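Local coordinates for protein homoserine kinase (Cytophaga hutchinsonii, PDB 4P52) that probably catalyses the ATP-dependent phosphorylation of L-homoserine to O-phospho-L-homoserine in the threonine pathway, as a member of the GHMP kinase family, at residues A[38-43]-A[230-235]. Sequence-based numbering, arbitrary orientation.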
loop_
_atom_site.group_PDB
_atom_site.type_symbol
_atom_site.label_atom_id
_atom_site.label_comp_id
_atom_site.label_asym_id
_atom_site.label_seq_id
_atom_site.Cartn_x
_atom_site.Cartn_y
_atom_site.Cartn_z
ATOM N N VAL A 38 5.333 -11.113 3.647
ATOM C CA VAL A 38 5.410 -10.209 4.813
ATOM C C VAL A 38 3.988 -9.840 5.293
ATOM O O VAL A 38 3.610 -8.664 5.352
ATOM C CB VAL A 38 6.266 -8.941 4.519
ATOM C CG1 VAL A 38 6.529 -8.130 5.785
ATOM C CG2 VAL A 38 7.589 -9.304 3.841
ATOM N N SER A 39 3.185 -10.856 5.596
ATOM C CA SER A 39 1.802 -10.621 6.018
ATOM C C SER A 39 0.880 -10.138 4.873
ATOM O O SER A 39 0.496 -10.917 3.980
ATOM C CB SER A 39 1.760 -9.641 7.200
ATOM O OG SER A 39 0.495 -9.694 7.814
ATOM N N CYS A 40 0.518 -8.863 4.894
ATOM C CA CYS A 40 -0.550 -8.415 4.010
ATOM C C CYS A 40 -0.076 -8.188 2.569
ATOM O O CYS A 40 -0.892 -8.158 1.656
ATOM C CB CYS A 40 -1.207 -7.158 4.561
ATOM S SG CYS A 40 0.011 -5.853 4.819
ATOM N N GLY A 41 1.233 -8.084 2.365
ATOM C CA GLY A 41 1.773 -7.749 1.063
ATOM C C GLY A 41 2.037 -8.934 0.158
ATOM O O GLY A 41 3.114 -9.024 -0.461
ATOM N N PHE A 42 1.056 -9.826 0.042
ATOM C CA PHE A 42 1.169 -10.997 -0.825
ATOM C C PHE A 42 1.674 -10.654 -2.237
ATOM O O PHE A 42 1.086 -9.811 -2.922
ATOM C CB PHE A 42 -0.169 -11.727 -0.906
ATOM C CG PHE A 42 -0.118 -12.971 -1.733
ATOM C CD1 PHE A 42 0.573 -14.106 -1.274
ATOM C CD2 PHE A 42 -0.737 -13.022 -2.990
ATOM C CE1 PHE A 42 0.635 -15.256 -2.076
ATOM C CE2 PHE A 42 -0.688 -14.175 -3.775
ATOM C CZ PHE A 42 0.001 -15.295 -3.317
ATOM N N ASP A 43 2.765 -11.307 -2.643
ATOM C CA ASP A 43 3.407 -11.135 -3.971
ATOM C C ASP A 43 4.116 -9.809 -4.196
ATOM O O ASP A 43 4.644 -9.573 -5.284
ATOM C CB ASP A 43 2.417 -11.335 -5.129
ATOM C CG ASP A 43 2.248 -12.796 -5.543
ATOM O OD1 ASP A 43 2.930 -13.701 -4.989
ATOM O OD2 ASP A 43 1.389 -13.036 -6.436
ATOM N N GLY A 230 -0.773 -0.429 2.529
ATOM C CA GLY A 230 -0.400 0.978 2.659
ATOM C C GLY A 230 0.064 1.300 4.075
ATOM O O GLY A 230 1.023 2.053 4.263
ATOM N N GLY A 231 -0.626 0.726 5.062
ATOM C CA GLY A 231 -0.340 0.958 6.463
ATOM C C GLY A 231 1.036 0.424 6.790
ATOM O O GLY A 231 1.757 1.026 7.568
ATOM N N LEU A 232 1.397 -0.705 6.178
ATOM C CA LEU A 232 2.691 -1.336 6.411
ATOM C C LEU A 232 3.836 -0.550 5.757
ATOM O O LEU A 232 4.851 -0.287 6.397
ATOM C CB LEU A 232 2.670 -2.776 5.899
ATOM C CG LEU A 232 3.798 -3.747 6.232
ATOM C CD1 LEU A 232 4.160 -3.714 7.698
ATOM C CD2 LEU A 232 3.346 -5.149 5.879
ATOM N N VAL A 233 3.682 -0.187 4.487
ATOM C CA VAL A 233 4.679 0.623 3.797
ATOM C C VAL A 233 4.940 1.964 4.508
ATOM O O VAL A 233 6.094 2.364 4.679
ATOM C CB VAL A 233 4.283 0.834 2.324
ATOM C CG1 VAL A 233 5.162 1.867 1.644
ATOM C CG2 VAL A 233 4.352 -0.493 1.577
ATOM N N ALA A 234 3.871 2.635 4.941
ATOM C CA ALA A 234 3.994 3.899 5.660
ATOM C C ALA A 234 4.690 3.662 6.992
ATOM O O ALA A 234 5.634 4.363 7.314
ATOM C CB ALA A 234 2.636 4.572 5.858
ATOM N N GLY A 235 4.216 2.675 7.749
ATOM C CA GLY A 235 4.876 2.207 8.977
ATOM C C GLY A 235 6.381 1.928 8.886
ATOM O O GLY A 235 7.106 2.210 9.830
#
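The carbonyl oxygen of C40 takes two weak hydrogen bonds: one from F42 N, which closes on C40 O at 3.0 Å in an inverse gamma turn centred on G41, and one from the side-chain NE2 of Q225 on helix 219-237. The gamma turn overlaps the type II' beta turn V38-G41, sharing C40 and G41, and the two bend the loop between strands 26-36 and 45-49. A single side chain of the same helix, L232, meets this loop, illustrating how one branched residue can seat a helix on an irregular loop. Its CD2 methyl makes the closest contacts. It lies 3.6 Å from V38 O, approached nearly end-on by the carbonyl (C-O-CD2 about 165°), and 3.6 Å from C40 SG, with V38 CG1 a looser neighbour at 4.4 Å from CD2. With CG anti to the backbone N (chi1 -169°), L232 extends from the helix and delivers this branch to the loop. C40 answers with SG turned between its own N and carbonyl carbon (chi1 56°), which brings the sulfur to the methyl. L45 of the next strand packs on both L232 and V38. Both segments also meet the second subunit: F42 O accepts a hydrogen bond from W226 NE1 of that chain, and V233 packs on G230 of that chain. The contact thus joins a loop of the mixed sheet to a helix shared with the GHMP kinase C-terminal region, beside the dimer interface, through buried van der Waals packing of one methyl against a sulfur and a carbonyl oxygen, probably mostly dispersive, while nearby polar bonds probably help shape the loop.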